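Local coordinates for protein GDNF family receptor alpha-3 (Homo sapiens, PDB 2GH0) that serves as the receptor for artemin, a growth factor for sensory and sympathetic neurons, and on binding it leads to activation of the RET receptor, at residues 17-20 / 24-27; 57-62 / 138-143; 68-73 / 79-84. All coordinates share one frame; numbering follows the deposited sequence.

Contact 1: 17-20 / 24-27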
ATOM      1  N   MET C  17     -30.956 -18.088   1.208  1.00 29.53           N
ATOM      2  CA  MET C  17     -30.423 -17.080   0.287  1.00 30.25           C
ATOM      3  C   MET C  17     -31.279 -15.794   0.168  1.00 31.12           C
ATOM      4  O   MET C  17     -30.721 -14.696  -0.078  1.00 31.03           O
ATOM      5  CB  MET C  17     -30.149 -17.738  -1.065  1.00 30.28           C
ATOM      6  CG  MET C  17     -29.011 -18.796  -0.965  1.00 32.97           C
ATOM      7  SD  MET C  17     -27.440 -18.167  -0.301  1.00 35.75           S
ATOM      8  CE  MET C  17     -27.515 -18.574   1.424  1.00 30.96           C
ATOM      9  N   LEU C  18     -32.616 -15.900   0.319  1.00 32.76           N
ATOM     10  CA  LEU C  18     -33.452 -14.683   0.437  1.00 32.63           C
ATOM     11  C   LEU C  18     -33.025 -13.819   1.591  1.00 33.58           C
ATOM     12  O   LEU C  18     -33.048 -12.597   1.540  1.00 31.24           O
ATOM     13  CB  LEU C  18     -34.902 -15.036   0.666  1.00 32.51           C
ATOM     14  CG  LEU C  18     -35.985 -15.081  -0.357  1.00 37.75           C
ATOM     15  CD1 LEU C  18     -37.322 -15.234   0.445  1.00 41.99           C
ATOM     16  CD2 LEU C  18     -35.984 -13.827  -1.283  1.00 37.56           C
ATOM     17  N   CYS C  19     -32.631 -14.442   2.689  1.00 35.36           N
ATOM     18  CA  CYS C  19     -32.084 -13.702   3.839  1.00 35.14           C
ATOM     19  C   CYS C  19     -30.760 -13.016   3.455  1.00 35.27           C
ATOM     20  O   CYS C  19     -30.524 -11.824   3.763  1.00 34.25           O
ATOM     21  CB  CYS C  19     -31.875 -14.711   5.023  1.00 38.30           C
ATOM     22  SG  CYS C  19     -31.133 -14.003   6.587  1.00 44.96           S
ATOM     23  N   THR C  20     -29.875 -13.763   2.790  1.00 33.45           N
ATOM     24  CA  THR C  20     -28.565 -13.229   2.383  1.00 33.73           C
ATOM     25  C   THR C  20     -28.769 -12.031   1.469  1.00 34.00           C
ATOM     26  O   THR C  20     -27.959 -11.058   1.456  1.00 33.35           O
ATOM     27  CB  THR C  20     -27.767 -14.331   1.650  1.00 34.84           C
ATOM     28  OG1 THR C  20     -27.554 -15.449   2.547  1.00 35.97           O
ATOM     29  CG2 THR C  20     -26.460 -13.808   1.117  1.00 38.52           C
ATOM     30  N   LYS C  24     -30.015  -6.448   6.085  1.00 35.40           N
ATOM     31  CA  LYS C  24     -30.224  -6.565   7.537  1.00 38.50           C
ATOM     32  C   LYS C  24     -30.201  -8.016   7.976  1.00 36.28           C
ATOM     33  O   LYS C  24     -29.526  -8.369   8.944  1.00 36.49           O
ATOM     34  CB  LYS C  24     -31.549  -5.901   7.982  1.00 38.81           C
ATOM     35  CG  LYS C  24     -32.037  -6.347   9.356  1.00 41.22           C
ATOM     36  CD  LYS C  24     -33.288  -5.578   9.772  1.00 43.78           C
ATOM     37  CE  LYS C  24     -34.531  -5.970   8.954  1.00 46.72           C
ATOM     38  NZ  LYS C  24     -35.578  -4.885   9.050  1.00 49.28           N
ATOM     39  N   CYS C  25     -30.937  -8.868   7.273  1.00 35.47           N
ATOM     40  CA  CYS C  25     -31.003 -10.276   7.637  1.00 34.25           C
ATOM     41  C   CYS C  25     -29.659 -10.998   7.400  1.00 34.43           C
ATOM     42  O   CYS C  25     -29.270 -11.884   8.188  1.00 34.59           O
ATOM     43  CB  CYS C  25     -32.096 -10.979   6.813  1.00 34.88           C
ATOM     44  SG  CYS C  25     -32.503 -12.607   7.342  1.00 43.00           S
ATOM     45  N   ASP C  26     -28.999 -10.692   6.283  1.00 30.89           N
ATOM     46  CA  ASP C  26     -27.681 -11.254   6.017  1.00 32.40           C
ATOM     47  C   ASP C  26     -26.737 -10.999   7.200  1.00 32.08           C
ATOM     48  O   ASP C  26     -26.009 -11.897   7.649  1.00 32.56           O
ATOM     49  CB  ASP C  26     -27.087 -10.601   4.744  1.00 33.84           C
ATOM     50  CG  ASP C  26     -25.687 -11.146   4.396  1.00 35.76           C
ATOM     51  OD1 ASP C  26     -25.532 -12.384   4.395  1.00 38.55           O
ATOM     52  OD2 ASP C  26     -24.767 -10.345   4.206  1.00 39.11           O
ATOM     53  N   ARG C  27     -26.715  -9.768   7.708  1.00 31.54           N
ATOM     54  CA  ARG C  27     -25.716  -9.438   8.742  1.00 31.23           C
ATOM     55  C   ARG C  27     -26.037 -10.236  10.014  1.00 31.75           C
ATOM     56  O   ARG C  27     -25.120 -10.713  10.695  1.00 30.87           O
ATOM     57  CB  ARG C  27     -25.649  -7.953   9.018  1.00 30.48           C
ATOM     58  CG  ARG C  27     -24.926  -7.166   7.857  1.00 35.02           C
ATOM     59  CD  ARG C  27     -23.848  -6.239   8.317  1.00 45.88           C
ATOM     60  NE  ARG C  27     -23.491  -5.314   7.232  1.00 53.43           N
ATOM     61  CZ  ARG C  27     -22.564  -4.379   7.319  1.00 57.05           C
ATOM     62  NH1 ARG C  27     -21.879  -4.222   8.449  1.00 60.91           N
ATOM     63  NH2 ARG C  27     -22.319  -3.598   6.275  1.00 58.73           N
TER

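Contact 2: 57-62 / 138-143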
ATOM      1  N   ALA C  57     -34.429  -9.546  12.930  1.00 33.10           N
ATOM      2  CA  ALA C  57     -34.695  -9.868  11.522  1.00 34.80           C
ATOM      3  C   ALA C  57     -36.186  -9.666  11.248  1.00 36.26           C
ATOM      4  O   ALA C  57     -36.996  -9.925  12.130  1.00 36.30           O
ATOM      5  CB  ALA C  57     -34.341 -11.316  11.239  1.00 35.85           C
ATOM      6  N   ALA C  58     -36.566  -9.290  10.012  1.00 35.18           N
ATOM      7  CA  ALA C  58     -38.007  -9.187   9.698  1.00 35.37           C
ATOM      8  C   ALA C  58     -38.657 -10.539   9.939  1.00 34.74           C
ATOM      9  O   ALA C  58     -38.035 -11.576   9.564  1.00 35.75           O
ATOM     10  CB  ALA C  58     -38.192  -8.698   8.232  1.00 36.00           C
ATOM     11  N   GLU C  59     -39.862 -10.586  10.549  1.00 33.26           N
ATOM     12  CA  GLU C  59     -40.474 -11.858  10.862  1.00 34.73           C
ATOM     13  C   GLU C  59     -40.587 -12.741   9.620  1.00 34.07           C
ATOM     14  O   GLU C  59     -40.331 -13.947   9.702  1.00 33.10           O
ATOM     15  CB  GLU C  59     -41.847 -11.746  11.543  1.00 35.08           C
ATOM     16  CG  GLU C  59     -41.815 -11.272  12.965  1.00 42.25           C
ATOM     17  CD  GLU C  59     -43.114 -10.595  13.359  1.00 53.82           C
ATOM     18  OE1 GLU C  59     -44.122 -11.345  13.447  1.00 59.37           O
ATOM     19  OE2 GLU C  59     -43.134  -9.341  13.569  1.00 50.93           O
ATOM     20  N   PRO C  60     -41.011 -12.153   8.494  1.00 32.15           N
ATOM     21  CA  PRO C  60     -41.123 -13.066   7.358  1.00 33.70           C
ATOM     22  C   PRO C  60     -39.773 -13.696   6.896  1.00 33.48           C
ATOM     23  O   PRO C  60     -39.776 -14.794   6.382  1.00 32.82           O
ATOM     24  CB  PRO C  60     -41.752 -12.186   6.280  1.00 31.03           C
ATOM     25  CG  PRO C  60     -42.403 -11.003   7.031  1.00 35.00           C
ATOM     26  CD  PRO C  60     -41.481 -10.754   8.173  1.00 33.57           C
ATOM     27  N   HIS C  61     -38.664 -12.944   6.987  1.00 32.05           N
ATOM     28  CA  HIS C  61     -37.338 -13.505   6.683  1.00 32.73           C
ATOM     29  C   HIS C  61     -36.918 -14.570   7.679  1.00 33.18           C
ATOM     30  O   HIS C  61     -36.434 -15.641   7.319  1.00 34.39           O
ATOM     31  CB  HIS C  61     -36.258 -12.388   6.608  1.00 32.87           C
ATOM     32  CG  HIS C  61     -36.446 -11.473   5.443  1.00 34.98           C
ATOM     33  ND1 HIS C  61     -36.371 -10.110   5.549  1.00 37.17           N
ATOM     34  CD2 HIS C  61     -36.727 -11.735   4.145  1.00 37.24           C
ATOM     35  CE1 HIS C  61     -36.612  -9.554   4.367  1.00 39.23           C
ATOM     36  NE2 HIS C  61     -36.844 -10.526   3.500  1.00 39.92           N
ATOM     37  N   ALA C  62     -37.123 -14.287   8.935  1.00 32.86           N
ATOM     38  CA  ALA C  62     -36.770 -15.273   9.968  1.00 34.55           C
ATOM     39  C   ALA C  62     -37.595 -16.583   9.868  1.00 33.89           C
ATOM     40  O   ALA C  62     -37.064 -17.723  10.012  1.00 32.62           O
ATOM     41  CB  ALA C  62     -36.882 -14.545  11.385  1.00 34.37           C
ATOM     42  N   CYS C 138     -48.536 -17.040  17.543  1.00 34.60           N
ATOM     43  CA  CYS C 138     -47.936 -18.293  17.977  1.00 36.47           C
ATOM     44  C   CYS C 138     -46.562 -18.533  17.356  1.00 35.32           C
ATOM     45  O   CYS C 138     -45.637 -18.885  18.077  1.00 34.71           O
ATOM     46  CB  CYS C 138     -48.865 -19.508  17.725  1.00 35.53           C
ATOM     47  SG  CYS C 138     -48.038 -21.104  17.989  1.00 39.07           S
ATOM     48  N   LEU C 139     -46.406 -18.284  16.054  1.00 33.38           N
ATOM     49  CA  LEU C 139     -45.100 -18.521  15.427  1.00 32.51           C
ATOM     50  C   LEU C 139     -44.038 -17.605  15.993  1.00 33.60           C
ATOM     51  O   LEU C 139     -42.904 -18.028  16.251  1.00 33.27           O
ATOM     52  CB  LEU C 139     -45.187 -18.324  13.902  1.00 33.31           C
ATOM     53  CG  LEU C 139     -45.933 -19.506  13.218  1.00 31.14           C
ATOM     54  CD1 LEU C 139     -45.818 -19.298  11.670  1.00 36.17           C
ATOM     55  CD2 LEU C 139     -45.593 -21.026  13.600  1.00 33.71           C
ATOM     56  N   ARG C 140     -44.429 -16.355  16.233  1.00 33.61           N
ATOM     57  CA  ARG C 140     -43.469 -15.351  16.744  1.00 34.43           C
ATOM     58  C   ARG C 140     -43.041 -15.726  18.156  1.00 33.42           C
ATOM     59  O   ARG C 140     -41.873 -15.562  18.524  1.00 32.94           O
ATOM     60  CB  ARG C 140     -44.102 -13.958  16.656  1.00 34.27           C
ATOM     61  CG  ARG C 140     -43.386 -12.864  17.451  1.00 38.16           C
ATOM     62  CD  ARG C 140     -44.250 -11.641  17.613  1.00 43.48           C
ATOM     63  NE  ARG C 140     -44.561 -10.963  16.362  1.00 49.86           N
ATOM     64  CZ  ARG C 140     -45.771 -10.910  15.800  1.00 54.74           C
ATOM     65  NH1 ARG C 140     -46.830 -11.470  16.377  1.00 53.95           N
ATOM     66  NH2 ARG C 140     -45.933 -10.245  14.658  1.00 59.21           N
ATOM     67  N   ALA C 141     -43.965 -16.251  18.951  1.00 32.70           N
ATOM     68  CA  ALA C 141     -43.658 -16.685  20.337  1.00 33.18           C
ATOM     69  C   ALA C 141     -42.818 -17.972  20.386  1.00 34.50           C
ATOM     70  O   ALA C 141     -41.911 -18.128  21.211  1.00 33.67           O
ATOM     71  CB  ALA C 141     -44.950 -16.901  21.107  1.00 34.05           C
ATOM     72  N   TYR C 142     -43.120 -18.895  19.487  1.00 33.12           N
ATOM     73  CA  TYR C 142     -42.287 -20.100  19.284  1.00 34.77           C
ATOM     74  C   TYR C 142     -40.855 -19.728  18.899  1.00 34.56           C
ATOM     75  O   TYR C 142     -39.903 -20.152  19.574  1.00 35.30           O
ATOM     76  CB  TYR C 142     -42.908 -20.993  18.207  1.00 34.57           C
ATOM     77  CG  TYR C 142     -42.058 -22.231  17.900  1.00 35.10           C
ATOM     78  CD1 TYR C 142     -42.051 -23.338  18.746  1.00 36.47           C
ATOM     79  CD2 TYR C 142     -41.258 -22.274  16.761  1.00 37.03           C
ATOM     80  CE1 TYR C 142     -41.268 -24.477  18.447  1.00 36.03           C
ATOM     81  CE2 TYR C 142     -40.460 -23.419  16.459  1.00 38.32           C
ATOM     82  CZ  TYR C 142     -40.466 -24.500  17.344  1.00 34.10           C
ATOM     83  OH  TYR C 142     -39.598 -25.546  17.003  1.00 36.64           O
ATOM     84  N   LEU C 143     -40.681 -18.892  17.864  1.00 33.62           N
ATOM     85  CA  LEU C 143     -39.335 -18.483  17.460  1.00 32.58           C
ATOM     86  C   LEU C 143     -38.615 -17.659  18.506  1.00 33.38           C
ATOM     87  O   LEU C 143     -37.395 -17.749  18.640  1.00 33.01           O
ATOM     88  CB  LEU C 143     -39.297 -17.798  16.064  1.00 32.67           C
ATOM     89  CG  LEU C 143     -39.938 -18.604  14.890  1.00 39.13           C
ATOM     90  CD1 LEU C 143     -39.727 -17.760  13.675  1.00 42.21           C
ATOM     91  CD2 LEU C 143     -39.248 -19.883  14.710  1.00 43.39           C
TER

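Contact 3: 68-73 / 79-84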
ATOM      1  N   CYS C  68     -38.999 -23.731   6.693  1.00 37.96           N
ATOM      2  CA  CYS C  68     -38.910 -23.896   5.226  1.00 36.06           C
ATOM      3  C   CYS C  68     -39.356 -25.304   4.874  1.00 36.58           C
ATOM      4  O   CYS C  68     -39.132 -26.306   5.675  1.00 33.37           O
ATOM      5  CB  CYS C  68     -37.484 -23.571   4.727  1.00 37.37           C
ATOM      6  SG  CYS C  68     -36.178 -24.483   5.613  1.00 40.03           S
ATOM      7  N   PRO C  69     -40.064 -25.435   3.751  1.00 36.99           N
ATOM      8  CA  PRO C  69     -40.652 -26.725   3.410  1.00 36.15           C
ATOM      9  C   PRO C  69     -39.665 -27.681   2.704  1.00 37.82           C
ATOM     10  O   PRO C  69     -38.857 -27.201   1.926  1.00 35.79           O
ATOM     11  CB  PRO C  69     -41.772 -26.326   2.437  1.00 37.73           C
ATOM     12  CG  PRO C  69     -41.279 -25.118   1.766  1.00 36.23           C
ATOM     13  CD  PRO C  69     -40.375 -24.380   2.744  1.00 37.50           C
ATOM     14  N   CYS C  70     -39.778 -29.009   2.946  1.00 36.62           N
ATOM     15  CA  CYS C  70     -38.916 -30.040   2.364  1.00 38.04           C
ATOM     16  C   CYS C  70     -39.780 -31.160   1.825  1.00 39.66           C
ATOM     17  O   CYS C  70     -40.697 -31.616   2.513  1.00 39.72           O
ATOM     18  CB  CYS C  70     -37.947 -30.636   3.395  1.00 38.27           C
ATOM     19  SG  CYS C  70     -36.710 -29.418   4.009  1.00 40.70           S
ATOM     20  N   ALA C  71     -39.462 -31.658   0.644  1.00 40.96           N
ATOM     21  CA  ALA C  71     -40.121 -32.871   0.150  1.00 43.13           C
ATOM     22  C   ALA C  71     -39.842 -34.028   1.131  1.00 45.25           C
ATOM     23  O   ALA C  71     -38.813 -34.029   1.830  1.00 44.52           O
ATOM     24  CB  ALA C  71     -39.649 -33.215  -1.269  1.00 42.60           C
ATOM     25  N   PRO C  72     -40.763 -35.029   1.202  1.00 47.11           N
ATOM     26  CA  PRO C  72     -40.663 -36.126   2.172  1.00 47.25           C
ATOM     27  C   PRO C  72     -39.302 -36.863   2.068  1.00 47.32           C
ATOM     28  O   PRO C  72     -38.639 -37.121   3.088  1.00 47.69           O
ATOM     29  CB  PRO C  72     -41.778 -37.095   1.695  1.00 48.51           C
ATOM     30  CG  PRO C  72     -41.954 -36.769   0.179  1.00 47.28           C
ATOM     31  CD  PRO C  72     -41.877 -35.248   0.249  1.00 47.96           C
ATOM     32  N   ASN C  73     -38.874 -37.169   0.848  1.00 46.02           N
ATOM     33  CA  ASN C  73     -37.645 -37.962   0.678  1.00 45.96           C
ATOM     34  C   ASN C  73     -36.381 -37.098   0.476  1.00 44.18           C
ATOM     35  O   ASN C  73     -35.340 -37.612   0.055  1.00 43.83           O
ATOM     36  CB  ASN C  73     -37.785 -38.991  -0.463  1.00 47.74           C
ATOM     37  CG  ASN C  73     -38.901 -40.052  -0.206  1.00 50.87           C
ATOM     38  OD1 ASN C  73     -39.274 -40.364   0.943  1.00 53.53           O
ATOM     39  ND2 ASN C  73     -39.431 -40.603  -1.303  1.00 51.91           N
ATOM     40  N   GLU C  79     -32.104 -31.966   6.679  1.00 34.18           N
ATOM     41  CA  GLU C  79     -30.890 -31.831   7.479  1.00 35.85           C
ATOM     42  C   GLU C  79     -30.486 -30.358   7.537  1.00 33.90           C
ATOM     43  O   GLU C  79     -30.103 -29.865   8.579  1.00 33.50           O
ATOM     44  CB  GLU C  79     -29.718 -32.651   6.916  1.00 36.46           C
ATOM     45  CG  GLU C  79     -28.455 -32.600   7.737  1.00 46.79           C
ATOM     46  CD  GLU C  79     -27.309 -33.475   7.174  1.00 53.57           C
ATOM     47  OE1 GLU C  79     -27.509 -34.136   6.124  1.00 60.50           O
ATOM     48  OE2 GLU C  79     -26.211 -33.487   7.783  1.00 57.97           O
ATOM     49  N   ARG C  80     -30.550 -29.664   6.413  1.00 33.11           N
ATOM     50  CA  ARG C  80     -30.305 -28.200   6.444  1.00 33.57           C
ATOM     51  C   ARG C  80     -31.251 -27.525   7.431  1.00 32.39           C
ATOM     52  O   ARG C  80     -30.812 -26.802   8.326  1.00 34.09           O
ATOM     53  CB  ARG C  80     -30.486 -27.591   5.059  1.00 33.03           C
ATOM     54  CG  ARG C  80     -30.537 -26.086   5.122  1.00 34.40           C
ATOM     55  CD  ARG C  80     -30.524 -25.477   3.757  1.00 35.12           C
ATOM     56  NE  ARG C  80     -29.942 -24.206   4.068  1.00 50.34           N
ATOM     57  CZ  ARG C  80     -28.693 -23.849   3.841  1.00 41.74           C
ATOM     58  NH1 ARG C  80     -27.834 -24.587   3.120  1.00 43.08           N
ATOM     59  NH2 ARG C  80     -28.362 -22.672   4.268  1.00 44.26           N
ATOM     60  N   ARG C  81     -32.541 -27.816   7.307  1.00 32.52           N
ATOM     61  CA  ARG C  81     -33.536 -27.189   8.208  1.00 32.14           C
ATOM     62  C   ARG C  81     -33.261 -27.489   9.653  1.00 33.31           C
ATOM     63  O   ARG C  81     -33.313 -26.581  10.506  1.00 33.16           O
ATOM     64  CB  ARG C  81     -34.950 -27.705   7.932  1.00 31.68           C
ATOM     65  CG  ARG C  81     -36.025 -26.983   8.685  1.00 32.32           C
ATOM     66  CD  ARG C  81     -37.390 -27.395   8.103  1.00 32.12           C
ATOM     67  NE  ARG C  81     -37.581 -28.842   8.286  1.00 34.44           N
ATOM     68  CZ  ARG C  81     -38.496 -29.534   7.631  1.00 37.77           C
ATOM     69  NH1 ARG C  81     -39.305 -28.923   6.722  1.00 36.01           N
ATOM     70  NH2 ARG C  81     -38.623 -30.829   7.867  1.00 36.08           N
ATOM     71  N   ARG C  82     -32.938 -28.754   9.960  1.00 33.16           N
ATOM     72  CA  ARG C  82     -32.649 -29.168  11.363  1.00 33.20           C
ATOM     73  C   ARG C  82     -31.368 -28.531  11.949  1.00 32.74           C
ATOM     74  O   ARG C  82     -31.192 -28.399  13.188  1.00 33.50           O
ATOM     75  CB  ARG C  82     -32.537 -30.728  11.384  1.00 34.66           C
ATOM     76  CG  ARG C  82     -32.616 -31.349  12.738  1.00 37.07           C
ATOM     77  CD  ARG C  82     -32.480 -32.886  12.610  1.00 33.85           C
ATOM     78  NE  ARG C  82     -31.223 -33.353  12.067  1.00 40.13           N
ATOM     79  CZ  ARG C  82     -30.094 -33.371  12.773  1.00 46.46           C
ATOM     80  NH1 ARG C  82     -30.101 -32.944  14.039  1.00 48.33           N
ATOM     81  NH2 ARG C  82     -28.954 -33.798  12.233  1.00 49.15           N
ATOM     82  N   ASN C  83     -30.429 -28.176  11.076  1.00 32.85           N
ATOM     83  CA  ASN C  83     -29.176 -27.541  11.551  1.00 33.32           C
ATOM     84  C   ASN C  83     -29.041 -26.054  11.389  1.00 33.27           C
ATOM     85  O   ASN C  83     -27.982 -25.485  11.730  1.00 31.03           O
ATOM     86  CB  ASN C  83     -27.988 -28.241  10.912  1.00 31.99           C
ATOM     87  CG  ASN C  83     -27.829 -29.665  11.466  1.00 38.64           C
ATOM     88  OD1 ASN C  83     -27.326 -29.828  12.570  1.00 40.83           O
ATOM     89  ND2 ASN C  83     -28.362 -30.672  10.761  1.00 39.66           N
ATOM     90  N   THR C  84     -30.115 -25.448  10.894  1.00 32.84           N
ATOM     91  CA  THR C  84     -30.162 -24.018  10.672  1.00 32.67           C
ATOM     92  C   THR C  84     -29.827 -23.182  11.899  1.00 33.85           C
ATOM     93  O   THR C  84     -29.114 -22.176  11.750  1.00 33.93           O
ATOM     94  CB  THR C  84     -31.464 -23.598   9.951  1.00 33.48           C
ATOM     95  OG1 THR C  84     -31.412 -24.114   8.626  1.00 33.29           O
ATOM     96  CG2 THR C  84     -31.627 -22.081   9.903  1.00 33.14           C
TER
HETATM   97  O   HOH W   1     -41.361 -29.898   5.045  1.00 32.15           O

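Contact 1: 17-20 / 24-27
A buried disulfide between C19 and C25 is the centre of this contact, which ties the end of helix 11-20 to the first turns of helix 23-35 across a very short connection. The covalent bond is 2.1 Å from C19 SG to C25 SG, and its torsion of -96° is close to the perpendicular setting that a relaxed disulfide prefers. Both cysteines swing the sulfur anti to the backbone N (chi1 178° at C19, -169° at C25), which carries the two SG atoms away from their own helices into the gap between them. Cysteine suits the place because the bridge is short: the CA atoms of C19 and C25 lie just 5.2 Å apart, a separation that a disulfide can span.

Beside the bridge, T20 and D26 pack with their side chains crossing at a slant. CB of D26 rests on the carbonyl oxygen of T20 at 3.4 Å, while the methyl CG2 of T20 meets D26 OD1 at 3.7 Å, a van der Waals approach. The C19 O and D26 N atoms are 3.2 Å apart, but the angle is poor, so no backbone hydrogen bond joins the helices here. The hydroxyl of T20 is instead turned back to A16 O, one turn earlier, a habit of threonine in helices that satisfies a buried polar group. N22 OD1 accepts from C25 N, and a basic side chain of another protein chain bonds T20 O, so this corner also lies against another protein chain of the assembly.

Two helices joined by a tight turn and pinned by a disulfide suit the cysteine-rich, all-helical GDNF/GAS1 domain, within whose sequence range both segments fall.

Contact 2: 57-62 / 138-143
An interhelical salt bridge between E59 and R140 joins helix 59-66 to helix 135-143, and with it segments from the two GDNF/GAS1 sequence ranges of the chain. The carboxylate does not meet the guanidinium in the flat, side-by-side manner: the two planes are 72° apart. OE1 of E59 sits over one face of the R140 group, whereas OE2 is near the plane at its edge, 3.1 Å from R140 NH2. The modelled separation of E59 OE1 and R140 NH2, 2.4 Å, is too short to be taken literally, so the pairing of charges is clearer than its fine geometry.

Long, flexible side chains suit this surface position, because the nearest CA atoms, those of E59 and R140, are still 7.5 Å apart. The glutamate chain runs extended beyond CG, while R140 folds back at chi3 (-65°), bringing its head group over to the acid. E59 follows the N-cap position held by A58, so its negative charge may also be favoured by the start of the helix. Cutting E59 back to an alanine removes the carboxylate, and R140 would probably lose its acidic mate and turn more freely toward solvent.

Deeper in the seam, A62 and L143 each face the other helix without quite touching, A62 CB being 4.9 Å from L143 CD1. The surrounding helices close in on them: F54 of helix 43-56 lies against both A62 and L143, Q63 and L66 of helix 59-66 pack on L143, and helix 189-205 backs L139 and Y142.

Contact 3: 68-73 / 79-84
The guanidinium of R81 has the sulfur of C70 over one face, 3.8 Å above the plane and offset toward the rim, while C68 O and a water lie in plane at its edge. On the R82 guanidinium, N83 ND2 lies over one face, 3.5 Å above it. NH1 of R81 does the polar work. It donates to C68 O at 2.8 Å in a nearly straight bond (162° at the hydrogen), with the donor in the carbonyl plane, and to the water, also at 2.8 Å. The same water accepts from C70 N, two residues further along the loop. NH1 alone thus holds the loop twice, directly at C68 O and through the water at C70 N.

The arginine reaches the loop because its chain leaves helix 75-83 with CG anti to the backbone N and then bends at chi3 (62°). On the way its CG and CD slide past C68 SG, each at 4.0 Å, so the aliphatic part packs on sulfur while the charged part seeks oxygen. An arginine suits the spot through this dual character. C68 and C70 are themselves locked, by disulfides to C12 and C77. Further along the helix, N83 ND2 donates to E79 O at 2.9 Å, joining N83 N on that carbonyl from the opposite face.

R81 also makes a cation-pi interaction with F154, and R80 forms a salt bridge with an acidic side chain of another protein chain. The chemistry implies that the buried positive charge is probably stabilised by the carbonyl, the water and the F154 ring.

How the contacts relate
Contact 1 is buried and covalent, contact 3 is partly buried and rests on one arginine bonded to backbone and water, and contact 2 lies at the surface and depends on opposite charges. Contacts 1 and 3 fall wholly within the first GDNF/GAS1 range and link neighbouring pieces of chain, whereas contact 2 spans the two ranges and encloses contact 3 in its sequence loop. Contacts 1 and 2 touch directly: C25 SG packs on H61 CB, 3.8 Å away. Contact 3 keeps apart from both, its centre about 17 Å from that of contact 2. Disulfide cysteines thus serve the two more buried contacts, and a single salt bridge spans the exposed seam.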